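Local coordinates for protein histidinol dehydrogenase (PDB 6AN0) that probably catalyses the last step of histidine biosynthesis, oxidising L-histidinol by way of L-histidinaldehyde to L-histidine with NAD(+) and a zinc ion, at residues P329-L334 / S351-N356; E242-A247 / A322-Y327; D269-L274 / Q308-V313; F255-L260 / Q283-Q288; D248-P253 / A335-E340. One frame throughout, in Å; residues are numbered along the deposited sequence.

Contact 1: residues P329-L334 / S351-N356; sequences PEHLIL and SVFLGN
Leu332 and Phe353 lie at the middle of a ladder of five backbone hydrogen bonds that runs from Glu330 to Gly355. Phe353 N gives to Leu332 O at 2.8 Å, and Leu334 N reaches Phe353 O over the same length with an N-H...O angle of 169°. The first bond, Ser351 N to Glu330 O, is the most bent, at 137°. CA-H...O contacts from His331 to Ser351 O and from Val352 to Leu332 O fill in between. The two strands are parallel neighbours in the six-stranded parallel sheet, and 351-354 pairs on its other side with a strand of the second subunit, which carries the sheet across the interface. Among side chains, Phe353 has CG anti to its carbonyl carbon (chi1 -58°), which sets the ring edge in plane against Leu332 O, with CD2 3.5 Å away. Ring atom CE2 of Phe353 also reaches His331 CD2 at 3.9 Å, at the edge of the imidazole. On the other face, Leu334 CD1 and Leu354 CD2 touch at 3.9 Å from side chains running alongside each other. Glu330 and His331 are the predicted proton acceptors, and His331 ND1 is hydrogen-bonded to Glu242 O.

Contact 2: residues E242-A247 / A322-Y327; sequences EVLVIA and AFSNLY
Leu244 projects from strand 242-247 onto helix 317-327, which runs nearly antiparallel to it and covers one face of the parallel sheet, as in a Rossmann-like alpha/beta layer. With CG anti to the backbone N (chi1 -174°), the leucine spreads its two methyls over Ser324, CD1 reaching on to Tyr327 and Phe323. Leu244 CD1 lies 3.8 Å from Tyr327 CD2, the two side chains sliding past each other in opposite directions, and also meets the edge of the Phe323 ring near its plane, 4.3 Å from Phe323 CD2. The other methyl, Leu244 CD2, rests 3.7 Å from Ser324 OG, a plain van der Waals approach. Two residues further along the strand, Ile246 CD1 comes to 4.3 Å from Ser324 CB.

The phenol of Tyr327 extends toward the start of the strand. There Glu242 arrives from the opposite direction, with CG held between its backbone N and carbonyl carbon (chi1 59°) and its carboxylate plane turned 39° from the ring. The two polar ends do not bond each other: Tyr327 OH is hydrogen-bonded to Gln271 OE1, whereas Glu242 OE1 takes the backbone N of Glu330 and a salt bridge from Arg26. Glu242 OE2 accepts from Asn376 N and stands 3.8 Å from Tyr327 OH.

Contact 3: residues D269-L274 / Q308-V313; sequences DSQVIL and QSRGIV
Gln271 reaches across to Gln308, two residues before strand 310-313: Gln271 NE2 gives a nearly linear hydrogen bond (176°) to Gln308 O at 3.0 Å, with the acceptor lying in the amide plane. Next to it, Ser309 OG accepts from Val272 N at 3.1 Å, a side-chain oxygen standing where a parallel ladder would use a carbonyl. The same serine packs against Val272, whose CG2 is 3.4 Å from Ser309 OG. Regular pairing follows, with Arg310 N bound to Val272 O, Leu274 N to Arg310 O, and Ile312 N to Leu274 O at 2.7 Å.

Strands 271-276 and 310-313 are thus parallel neighbours in the six-stranded sheet, and the chain passes from one to the other through helices 279-293 and 299-307. Strand 10-13 borders 310-313 on its far side. Over the face bearing Ile273, Arg310 lies alongside that residue, its CB 4.0 Å from Ile273 CD1. The arginine chain, extended from CG to NE, then carries the guanidinium to the Gln271 amide, whose plane is turned 61° from it.

Further out, Gln25 O accepts from both Arg310 NH1 and Gln271 NE2, which accounts for two donors standing only 3.4 Å apart. Ser309 OG is bonded in turn to Ala305 O in the last turn of helix 299-307.

Contact 4: residues F255-L260 / Q283-Q288; sequences FVAADL and QQTLMQ
Thr285 pushes its methyl CG2 against Val256 CG1 at 3.5 Å, closer than the usual van der Waals contact between carbons, and the two side chains cross at about a right angle. The threonine torsion explains the choice of branch: chi1 of -57° puts OG1 beside the backbone N and CG2 anti to it, which turns the methyl to helix 253-264 and leaves OG1 hydrogen-bonded to Ile281 O one turn back. Leu260 CD1 adds a looser touch, 4.3 Å from the same Thr285 CG2. Ala257, lacking any reach beyond CB, sits where the helices come nearest, its CA 5.5 Å from that of Thr285. Its CB lies 3.6 Å from Thr285 O and 3.4 Å from Gln288 CB. Helices 253-264 and 279-293 flank strand 271-276 in sequence and pack on the same face of the sheet, crossing at -54° with short axes 8.2 Å apart; Leu274 of that strand lies under both Val256 and Thr285. On helix 253-264, Asp259 makes a salt bridge to Arg430 of the second subunit. No hydrogen bond joins the two helical segments, so their contact depends on the close fit of small, mostly apolar groups.

Contact 5: residues D248-P253 / A335-E340; sequences DTTANP and AIENTE
Asp248 meets residues 335-337 along its whole side chain. Its CB lies 4.1 Å from Ile336 CG2, and the carboxyl carbon CG comes to 3.8 Å from Ile336 CA, the two side chains crossing at about a right angle. Beyond CG the oxygens part. Asp248 OD2 goes across the contact, accepting a weak but straight hydrogen bond (3.4 Å, 170°) from Glu337 N and brushing Ile336 CB. Asp248 OD1 touches Ile336 CA at 3.6 Å but takes both its donors from its own loop: Thr250 OG1 meets Asp248 OD1 at 2.6 Å, on the syn lone pair, and Thr250 N at 2.9 Å, from well above the carboxylate plane. Placing CG between backbone N and carbonyl carbon (chi1 67°) is what allows one carboxylate to serve both loops. The two bonds from Thr250, with the weak one from Glu337, would limit its rotation.

The backbone of Asp248 also gives a weak hydrogen bond to Ala335 O. Ala251 covers that carbonyl from another direction, with CB 3.3 Å from Ala335 O and also touching Ala335 CB. Thr250 crosses Glu337 at about a right angle, its CG2 3.5 Å from Glu337 OE2. The Glu337 carboxylate remains clear of that of Asp248.

Outside the pair, Thr250 O receives Asn356 ND2, and Asn252 OD1 caps the start of helix 253-264 at Phe255 N. Away from the annotated sites, the contact joins the loops that leave neighbouring parallel strands 242-247 and 331-335, the first built as a type I turn from Asp248 to Ala251 with an Asx turn at Asp248.

In the fold
Contacts 1, 2 and 3 share one parallel sheet, in which strand 242-247 lies between 271-276 and 331-335; contact 2 therefore touches both of the others, whose centres are about 14 Å apart. Contact 4 covers the face opposite helix 317-327, with Leu274 CD1 3.8 Å from Val256 CG1. Contact 5 closes the C-terminal ends of strands 242-247 and 331-335, its centre about 11 Å from that of contact 1. The predicted catalytic pair lies at the other end of contact 1, where the His331 side chain is about 6 Å from a bound zinc ion and contact 2 adjoins through Glu242. Contacts 1 and 4 both reach the second subunit.

Contact 1: residues P329-L334 / S351-N356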
# COMPACT_ATOMS: atom_id res chain seq x y z
N PRO A 329 -17.15 5.98 -4.45
CA PRO A 329 -16.90 7.40 -4.21
C PRO A 329 -15.83 7.65 -3.15
O PRO A 329 -15.65 6.88 -2.20
CB PRO A 329 -18.26 7.92 -3.71
CG PRO A 329 -18.88 6.70 -3.01
CD PRO A 329 -18.43 5.52 -3.87
N GLU A 330 -15.10 8.76 -3.32
CA GLU A 330 -14.18 9.20 -2.27
C GLU A 330 -14.93 9.43 -0.95
O GLU A 330 -14.51 8.96 0.11
CB GLU A 330 -13.46 10.47 -2.71
CG GLU A 330 -12.48 10.98 -1.67
CD GLU A 330 -12.06 12.42 -1.90
OE1 GLU A 330 -12.75 13.13 -2.65
OE2 GLU A 330 -11.05 12.84 -1.30
N HIS A 331 -16.04 10.17 -1.01
CA HIS A 331 -16.90 10.39 0.15
C HIS A 331 -18.31 9.91 -0.16
O HIS A 331 -18.83 10.18 -1.25
CB HIS A 331 -17.01 11.87 0.52
CG HIS A 331 -15.70 12.55 0.74
ND1 HIS A 331 -15.06 13.26 -0.26
CD2 HIS A 331 -14.94 12.68 1.85
CE1 HIS A 331 -13.94 13.78 0.23
NE2 HIS A 331 -13.84 13.44 1.50
N LEU A 332 -18.93 9.23 0.80
CA LEU A 332 -20.31 8.76 0.66
C LEU A 332 -21.12 9.34 1.81
O LEU A 332 -20.78 9.13 2.97
CB LEU A 332 -20.35 7.23 0.70
CG LEU A 332 -21.74 6.59 0.78
CD1 LEU A 332 -22.57 7.01 -0.44
CD2 LEU A 332 -21.63 5.07 0.86
N ILE A 333 -22.21 10.05 1.50
CA ILE A 333 -23.12 10.54 2.54
C ILE A 333 -24.42 9.76 2.45
O ILE A 333 -25.11 9.79 1.42
CB ILE A 333 -23.37 12.05 2.42
CG1 ILE A 333 -22.03 12.82 2.47
CG2 ILE A 333 -24.32 12.52 3.53
CD1 ILE A 333 -22.18 14.35 2.40
N LEU A 334 -24.79 9.08 3.54
CA LEU A 334 -26.05 8.34 3.61
C LEU A 334 -27.06 9.20 4.36
O LEU A 334 -27.18 9.13 5.58
CB LEU A 334 -25.89 6.98 4.28
CG LEU A 334 -24.96 5.99 3.59
CD1 LEU A 334 -25.07 4.65 4.33
CD2 LEU A 334 -25.30 5.83 2.08
N SER A 351 -14.64 7.24 2.66
CA SER A 351 -15.15 7.58 3.98
C SER A 351 -16.65 7.77 3.90
O SER A 351 -17.15 8.30 2.91
CB SER A 351 -14.45 8.84 4.52
OG SER A 351 -14.67 8.98 5.92
N VAL A 352 -17.38 7.34 4.95
CA VAL A 352 -18.84 7.29 4.94
C VAL A 352 -19.39 8.14 6.09
O VAL A 352 -18.91 8.06 7.22
CB VAL A 352 -19.35 5.84 5.06
CG1 VAL A 352 -20.90 5.77 5.09
CG2 VAL A 352 -18.77 4.98 3.92
N PHE A 353 -20.43 8.92 5.79
CA PHE A 353 -21.07 9.84 6.73
C PHE A 353 -22.53 9.44 6.91
O PHE A 353 -23.26 9.30 5.93
CB PHE A 353 -20.94 11.28 6.21
CG PHE A 353 -19.51 11.70 6.00
CD1 PHE A 353 -18.84 12.42 6.98
CD2 PHE A 353 -18.80 11.31 4.86
CE1 PHE A 353 -17.50 12.77 6.82
CE2 PHE A 353 -17.47 11.65 4.69
CZ PHE A 353 -16.82 12.38 5.67
N LEU A 354 -22.96 9.26 8.17
CA LEU A 354 -24.24 8.62 8.47
C LEU A 354 -25.26 9.60 9.05
O LEU A 354 -25.04 10.18 10.11
CB LEU A 354 -24.02 7.47 9.45
CG LEU A 354 -23.03 6.41 8.99
CD1 LEU A 354 -22.88 5.41 10.13
CD2 LEU A 354 -23.52 5.72 7.71
N GLY A 355 -26.41 9.73 8.37
CA GLY A 355 -27.53 10.49 8.89
C GLY A 355 -27.39 11.98 8.60
O GLY A 355 -26.37 12.46 8.12
N ASN A 356 -28.44 12.73 8.96
CA ASN A 356 -28.56 14.11 8.51
C ASN A 356 -27.56 15.07 9.17
O ASN A 356 -27.36 16.18 8.66
CB ASN A 356 -29.98 14.63 8.75
CG ASN A 356 -30.99 14.06 7.77
OD1 ASN A 356 -30.60 13.44 6.77
ND2 ASN A 356 -32.27 14.27 8.03

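Contact 2: residues E242-A247 / A322-Y327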
# COMPACT_ATOMS: atom_id res chain seq x y z
N GLU A 242 -14.50 14.33 -4.71
CA GLU A 242 -15.83 13.95 -5.15
C GLU A 242 -16.68 13.54 -3.95
O GLU A 242 -16.16 13.13 -2.90
CB GLU A 242 -15.75 12.80 -6.17
CG GLU A 242 -15.07 11.60 -5.54
CD GLU A 242 -14.64 10.52 -6.50
OE1 GLU A 242 -14.70 9.35 -6.07
OE2 GLU A 242 -14.20 10.83 -7.64
N VAL A 243 -18.00 13.66 -4.09
CA VAL A 243 -18.93 13.13 -3.10
C VAL A 243 -20.09 12.47 -3.82
O VAL A 243 -20.52 12.91 -4.90
CB VAL A 243 -19.44 14.22 -2.11
CG1 VAL A 243 -20.32 15.25 -2.82
CG2 VAL A 243 -20.22 13.58 -0.94
N LEU A 244 -20.62 11.41 -3.22
CA LEU A 244 -21.89 10.83 -3.63
C LEU A 244 -22.80 10.83 -2.41
O LEU A 244 -22.38 10.41 -1.33
CB LEU A 244 -21.70 9.42 -4.19
CG LEU A 244 -22.91 8.70 -4.80
CD1 LEU A 244 -22.44 7.73 -5.88
CD2 LEU A 244 -23.73 7.94 -3.73
N VAL A 245 -24.01 11.35 -2.59
CA VAL A 245 -25.02 11.42 -1.53
C VAL A 245 -26.18 10.52 -1.92
O VAL A 245 -26.63 10.54 -3.07
CB VAL A 245 -25.51 12.86 -1.31
CG1 VAL A 245 -26.56 12.92 -0.18
CG2 VAL A 245 -24.34 13.80 -1.06
N ILE A 246 -26.68 9.75 -0.95
CA ILE A 246 -27.91 8.98 -1.09
C ILE A 246 -28.96 9.59 -0.16
O ILE A 246 -28.72 9.70 1.05
CB ILE A 246 -27.70 7.49 -0.77
CG1 ILE A 246 -26.64 6.89 -1.72
CG2 ILE A 246 -29.02 6.73 -0.86
CD1 ILE A 246 -26.39 5.38 -1.48
N ALA A 247 -30.11 9.96 -0.71
CA ALA A 247 -31.13 10.69 0.04
C ALA A 247 -32.50 10.06 -0.15
O ALA A 247 -32.93 9.83 -1.28
CB ALA A 247 -31.17 12.16 -0.39
N ALA A 322 -26.15 -0.01 -4.77
CA ALA A 322 -25.51 -0.75 -5.85
C ALA A 322 -24.86 0.20 -6.85
O ALA A 322 -23.73 -0.04 -7.29
CB ALA A 322 -26.52 -1.67 -6.55
N PHE A 323 -25.54 1.30 -7.19
CA PHE A 323 -24.89 2.33 -8.01
C PHE A 323 -23.65 2.87 -7.32
O PHE A 323 -22.59 3.02 -7.94
CB PHE A 323 -25.88 3.45 -8.32
CG PHE A 323 -25.36 4.48 -9.29
CD1 PHE A 323 -25.79 4.49 -10.61
CD2 PHE A 323 -24.43 5.44 -8.89
CE1 PHE A 323 -25.31 5.43 -11.51
CE2 PHE A 323 -23.95 6.38 -9.77
CZ PHE A 323 -24.39 6.38 -11.09
N SER A 324 -23.76 3.19 -6.02
CA SER A 324 -22.63 3.76 -5.30
C SER A 324 -21.44 2.80 -5.29
O SER A 324 -20.28 3.22 -5.42
CB SER A 324 -23.03 4.12 -3.87
OG SER A 324 -21.96 4.73 -3.17
N ASN A 325 -21.71 1.50 -5.14
CA ASN A 325 -20.64 0.51 -5.10
C ASN A 325 -19.93 0.40 -6.45
O ASN A 325 -18.72 0.16 -6.50
CB ASN A 325 -21.19 -0.85 -4.66
CG ASN A 325 -21.53 -0.90 -3.16
OD1 ASN A 325 -20.98 -0.16 -2.35
ND2 ASN A 325 -22.43 -1.82 -2.80
N LEU A 326 -20.66 0.61 -7.55
CA LEU A 326 -20.03 0.66 -8.87
C LEU A 326 -19.22 1.94 -9.05
O LEU A 326 -18.17 1.93 -9.72
CB LEU A 326 -21.09 0.54 -9.96
CG LEU A 326 -21.85 -0.78 -10.05
CD1 LEU A 326 -22.88 -0.75 -11.18
CD2 LEU A 326 -20.90 -1.94 -10.24
N TYR A 327 -19.69 3.06 -8.49
CA TYR A 327 -19.01 4.35 -8.65
C TYR A 327 -17.75 4.43 -7.77
O TYR A 327 -16.73 5.00 -8.19
CB TYR A 327 -19.98 5.48 -8.30
CG TYR A 327 -19.41 6.88 -8.41
CD1 TYR A 327 -19.35 7.54 -9.64
CD2 TYR A 327 -18.95 7.56 -7.29
CE1 TYR A 327 -18.83 8.83 -9.73
CE2 TYR A 327 -18.45 8.84 -7.37
CZ TYR A 327 -18.39 9.47 -8.59
OH TYR A 327 -17.89 10.75 -8.67

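Contact 3: residues D269-L274 / Q308-V313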
# COMPACT_ATOMS: atom_id res chain seq x y z
N ASP A 269 -12.68 20.65 -11.30
CA ASP A 269 -12.63 19.25 -11.70
C ASP A 269 -13.31 18.32 -10.69
O ASP A 269 -13.37 17.10 -10.94
CB ASP A 269 -11.18 18.81 -11.93
CG ASP A 269 -10.56 19.45 -13.15
OD1 ASP A 269 -11.31 19.79 -14.09
OD2 ASP A 269 -9.32 19.62 -13.18
N SER A 270 -13.79 18.84 -9.57
CA SER A 270 -14.55 18.04 -8.62
C SER A 270 -15.83 17.52 -9.28
O SER A 270 -16.30 18.06 -10.28
CB SER A 270 -14.93 18.86 -7.39
OG SER A 270 -13.79 19.18 -6.61
N GLN A 271 -16.40 16.47 -8.69
CA GLN A 271 -17.65 15.92 -9.18
C GLN A 271 -18.53 15.56 -8.00
O GLN A 271 -18.05 15.02 -6.99
CB GLN A 271 -17.42 14.66 -10.04
CG GLN A 271 -18.72 14.11 -10.64
CD GLN A 271 -18.49 12.91 -11.53
OE1 GLN A 271 -17.91 11.91 -11.11
NE2 GLN A 271 -18.95 12.99 -12.79
N VAL A 272 -19.83 15.84 -8.12
CA VAL A 272 -20.78 15.39 -7.11
C VAL A 272 -21.87 14.57 -7.78
O VAL A 272 -22.26 14.81 -8.92
CB VAL A 272 -21.38 16.56 -6.29
CG1 VAL A 272 -20.27 17.53 -5.83
CG2 VAL A 272 -22.45 17.31 -7.08
N ILE A 273 -22.36 13.57 -7.04
CA ILE A 273 -23.41 12.67 -7.49
C ILE A 273 -24.48 12.66 -6.41
O ILE A 273 -24.17 12.40 -5.25
CB ILE A 273 -22.89 11.24 -7.73
CG1 ILE A 273 -21.70 11.25 -8.71
CG2 ILE A 273 -24.01 10.35 -8.26
CD1 ILE A 273 -22.09 11.56 -10.12
N LEU A 274 -25.72 12.95 -6.80
CA LEU A 274 -26.87 12.85 -5.89
C LEU A 274 -27.79 11.73 -6.38
O LEU A 274 -28.31 11.79 -7.50
CB LEU A 274 -27.62 14.18 -5.82
CG LEU A 274 -28.97 14.20 -5.07
CD1 LEU A 274 -28.80 13.79 -3.61
CD2 LEU A 274 -29.62 15.58 -5.17
N GLN A 308 -20.38 18.88 -14.66
CA GLN A 308 -20.04 17.47 -14.80
C GLN A 308 -20.73 16.59 -13.77
O GLN A 308 -20.45 15.38 -13.71
CB GLN A 308 -18.52 17.28 -14.69
CG GLN A 308 -17.68 18.35 -15.38
CD GLN A 308 -17.51 18.12 -16.89
OE1 GLN A 308 -17.62 16.99 -17.39
NE2 GLN A 308 -17.24 19.21 -17.61
N SER A 309 -21.62 17.15 -12.96
CA SER A 309 -22.29 16.43 -11.88
C SER A 309 -23.64 15.89 -12.34
O SER A 309 -24.16 16.27 -13.39
CB SER A 309 -22.43 17.35 -10.67
OG SER A 309 -21.14 17.71 -10.19
N ARG A 310 -24.20 14.97 -11.55
CA ARG A 310 -25.39 14.23 -11.95
C ARG A 310 -26.32 14.04 -10.76
O ARG A 310 -25.87 13.65 -9.69
CB ARG A 310 -25.03 12.86 -12.54
CG ARG A 310 -23.94 12.89 -13.60
CD ARG A 310 -23.76 11.56 -14.30
NE ARG A 310 -22.86 11.71 -15.44
CZ ARG A 310 -21.58 11.35 -15.43
NH1 ARG A 310 -21.05 10.79 -14.35
NH2 ARG A 310 -20.84 11.53 -16.52
N GLY A 311 -27.61 14.29 -10.96
CA GLY A 311 -28.65 13.86 -10.04
C GLY A 311 -29.47 12.73 -10.66
O GLY A 311 -29.94 12.84 -11.79
N ILE A 312 -29.61 11.64 -9.90
CA ILE A 312 -30.19 10.41 -10.43
C ILE A 312 -31.27 9.91 -9.48
O ILE A 312 -31.02 9.76 -8.28
CB ILE A 312 -29.11 9.33 -10.63
CG1 ILE A 312 -27.96 9.89 -11.47
CG2 ILE A 312 -29.71 8.07 -11.26
CD1 ILE A 312 -26.73 9.00 -11.54
N VAL A 313 -32.46 9.64 -10.01
CA VAL A 313 -33.54 9.02 -9.25
C VAL A 313 -33.52 7.52 -9.49
O VAL A 313 -33.54 7.06 -10.64
CB VAL A 313 -34.91 9.62 -9.61
CG1 VAL A 313 -36.00 8.90 -8.84
CG2 VAL A 313 -34.93 11.10 -9.30

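Contact 4: residues F255-L260 / Q283-Q288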
# COMPACT_ATOMS: atom_id res chain seq x y z
N PHE A 255 -29.81 20.62 3.76
CA PHE A 255 -28.54 20.02 4.16
C PHE A 255 -27.84 19.37 2.98
O PHE A 255 -26.63 19.53 2.79
CB PHE A 255 -28.75 18.97 5.26
CG PHE A 255 -29.26 19.49 6.57
CD1 PHE A 255 -29.59 20.82 6.76
CD2 PHE A 255 -29.42 18.61 7.64
CE1 PHE A 255 -30.07 21.26 7.98
CE2 PHE A 255 -29.90 19.04 8.86
CZ PHE A 255 -30.23 20.37 9.03
N VAL A 256 -28.60 18.61 2.18
CA VAL A 256 -28.01 17.89 1.05
C VAL A 256 -27.41 18.88 0.04
O VAL A 256 -26.29 18.68 -0.45
CB VAL A 256 -29.05 16.97 0.39
CG1 VAL A 256 -28.52 16.40 -0.92
CG2 VAL A 256 -29.44 15.83 1.35
N ALA A 257 -28.15 19.94 -0.28
CA ALA A 257 -27.61 20.95 -1.19
C ALA A 257 -26.31 21.55 -0.66
O ALA A 257 -25.34 21.73 -1.42
CB ALA A 257 -28.65 22.04 -1.43
N ALA A 258 -26.27 21.87 0.63
CA ALA A 258 -25.06 22.44 1.22
C ALA A 258 -23.89 21.46 1.15
O ALA A 258 -22.75 21.86 0.89
CB ALA A 258 -25.33 22.86 2.66
N ASP A 259 -24.16 20.17 1.36
CA ASP A 259 -23.10 19.16 1.26
C ASP A 259 -22.55 19.07 -0.16
O ASP A 259 -21.33 19.05 -0.36
CB ASP A 259 -23.63 17.80 1.73
CG ASP A 259 -23.96 17.79 3.22
OD1 ASP A 259 -23.35 18.61 3.96
OD2 ASP A 259 -24.80 16.98 3.66
N LEU A 260 -23.44 19.01 -1.15
CA LEU A 260 -23.01 19.01 -2.55
C LEU A 260 -22.16 20.24 -2.85
O LEU A 260 -21.11 20.14 -3.50
CB LEU A 260 -24.21 18.97 -3.48
CG LEU A 260 -25.11 17.74 -3.43
CD1 LEU A 260 -26.30 17.95 -4.34
CD2 LEU A 260 -24.31 16.49 -3.83
N GLN A 283 -35.91 17.42 -6.83
CA GLN A 283 -36.31 18.77 -7.21
C GLN A 283 -36.10 19.76 -6.07
O GLN A 283 -35.60 20.87 -6.29
CB GLN A 283 -37.78 18.77 -7.66
N GLN A 284 -36.45 19.39 -4.83
CA GLN A 284 -36.25 20.30 -3.71
C GLN A 284 -34.77 20.57 -3.46
O GLN A 284 -34.38 21.70 -3.16
CB GLN A 284 -36.90 19.75 -2.45
CG GLN A 284 -38.41 19.92 -2.39
CD GLN A 284 -38.97 19.51 -1.04
OE1 GLN A 284 -38.47 19.92 0.01
NE2 GLN A 284 -40.02 18.68 -1.07
N THR A 285 -33.94 19.53 -3.57
CA THR A 285 -32.51 19.69 -3.36
C THR A 285 -31.88 20.57 -4.43
O THR A 285 -31.01 21.39 -4.13
CB THR A 285 -31.82 18.32 -3.32
OG1 THR A 285 -32.42 17.51 -2.30
CG2 THR A 285 -30.34 18.47 -3.04
N LEU A 286 -32.31 20.41 -5.68
CA LEU A 286 -31.76 21.24 -6.76
C LEU A 286 -32.17 22.69 -6.61
O LEU A 286 -31.38 23.60 -6.91
CB LEU A 286 -32.20 20.70 -8.11
CG LEU A 286 -31.53 19.39 -8.52
CD1 LEU A 286 -32.02 18.92 -9.88
CD2 LEU A 286 -30.04 19.56 -8.52
N MET A 287 -33.39 22.94 -6.15
CA MET A 287 -33.81 24.31 -5.85
C MET A 287 -32.92 24.91 -4.78
O MET A 287 -32.52 26.08 -4.88
CB MET A 287 -35.27 24.33 -5.41
CG MET A 287 -36.27 23.98 -6.51
SD MET A 287 -37.97 23.85 -5.90
CE MET A 287 -38.18 25.46 -5.14
N GLN A 288 -32.61 24.13 -3.74
CA GLN A 288 -31.71 24.61 -2.69
C GLN A 288 -30.31 24.86 -3.24
O GLN A 288 -29.65 25.82 -2.85
CB GLN A 288 -31.66 23.59 -1.54
CG GLN A 288 -32.86 23.64 -0.60
CD GLN A 288 -32.83 24.83 0.35
OE1 GLN A 288 -31.81 25.51 0.48
NE2 GLN A 288 -33.95 25.08 1.01

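Contact 5: residues D248-P253 / A335-E340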
# COMPACT_ATOMS: atom_id res chain seq x y z
N ASP A 248 -33.21 9.81 0.96
CA ASP A 248 -34.60 9.38 0.87
C ASP A 248 -35.49 10.51 1.39
O ASP A 248 -35.04 11.64 1.57
CB ASP A 248 -34.81 8.04 1.59
CG ASP A 248 -34.63 8.13 3.10
OD1 ASP A 248 -34.47 9.24 3.65
OD2 ASP A 248 -34.65 7.06 3.76
N THR A 249 -36.78 10.20 1.63
CA THR A 249 -37.72 11.23 2.06
C THR A 249 -37.38 11.81 3.44
O THR A 249 -37.93 12.86 3.79
CB THR A 249 -39.15 10.67 2.07
OG1 THR A 249 -39.20 9.53 2.93
CG2 THR A 249 -39.56 10.25 0.67
N THR A 250 -36.50 11.18 4.21
CA THR A 250 -36.11 11.72 5.51
C THR A 250 -34.92 12.66 5.42
O THR A 250 -34.55 13.26 6.44
CB THR A 250 -35.77 10.61 6.51
OG1 THR A 250 -34.52 9.99 6.15
CG2 THR A 250 -36.87 9.55 6.54
N ALA A 251 -34.30 12.80 4.25
CA ALA A 251 -33.20 13.72 4.11
C ALA A 251 -33.71 15.16 4.14
O ALA A 251 -34.87 15.45 3.86
CB ALA A 251 -32.45 13.46 2.80
N ASN A 252 -32.81 16.08 4.51
CA ASN A 252 -33.12 17.50 4.54
C ASN A 252 -32.56 18.13 3.28
O ASN A 252 -31.33 18.23 3.14
CB ASN A 252 -32.53 18.16 5.79
CG ASN A 252 -32.92 19.63 5.92
OD1 ASN A 252 -32.83 20.40 4.96
ND2 ASN A 252 -33.33 20.02 7.12
N PRO A 253 -33.40 18.56 2.33
CA PRO A 253 -32.85 19.11 1.07
C PRO A 253 -31.92 20.29 1.27
O PRO A 253 -30.97 20.45 0.49
CB PRO A 253 -34.12 19.49 0.29
CG PRO A 253 -35.14 18.52 0.78
CD PRO A 253 -34.85 18.36 2.26
N ALA A 335 -27.80 10.03 3.61
CA ALA A 335 -28.82 10.89 4.20
C ALA A 335 -30.16 10.15 4.22
O ALA A 335 -31.14 10.51 3.56
CB ALA A 335 -28.91 12.21 3.44
N ILE A 336 -30.17 9.06 4.98
CA ILE A 336 -31.32 8.17 5.00
C ILE A 336 -31.58 7.73 6.43
O ILE A 336 -30.75 7.87 7.33
CB ILE A 336 -31.13 6.91 4.12
CG1 ILE A 336 -30.01 6.03 4.72
CG2 ILE A 336 -30.90 7.29 2.67
CD1 ILE A 336 -29.57 4.88 3.85
N GLU A 337 -32.79 7.20 6.59
CA GLU A 337 -33.25 6.57 7.81
C GLU A 337 -32.53 5.26 8.06
O GLU A 337 -32.28 4.48 7.13
CB GLU A 337 -34.75 6.31 7.65
CG GLU A 337 -35.57 6.33 8.89
CD GLU A 337 -37.04 6.45 8.55
OE1 GLU A 337 -37.54 5.66 7.71
OE2 GLU A 337 -37.69 7.37 9.09
N ASN A 338 -32.20 5.00 9.33
CA ASN A 338 -31.78 3.68 9.80
C ASN A 338 -30.55 3.17 9.04
O ASN A 338 -30.55 2.06 8.49
CB ASN A 338 -32.93 2.69 9.71
CG ASN A 338 -34.09 3.07 10.62
OD1 ASN A 338 -33.87 3.59 11.72
ND2 ASN A 338 -35.31 2.82 10.17
N THR A 339 -29.49 3.97 9.03
CA THR A 339 -28.30 3.62 8.26
C THR A 339 -27.69 2.30 8.70
O THR A 339 -26.99 1.66 7.91
CB THR A 339 -27.23 4.72 8.35
OG1 THR A 339 -26.90 4.98 9.72
CG2 THR A 339 -27.69 6.01 7.67
N GLU A 340 -27.93 1.89 9.96
CA GLU A 340 -27.36 0.64 10.45
C GLU A 340 -27.85 -0.56 9.66
O GLU A 340 -27.19 -1.60 9.67
CB GLU A 340 -27.70 0.45 11.93
CG GLU A 340 -29.19 0.25 12.20
CD GLU A 340 -29.93 1.55 12.45
OE1 GLU A 340 -29.36 2.64 12.20
OE2 GLU A 340 -31.09 1.48 12.91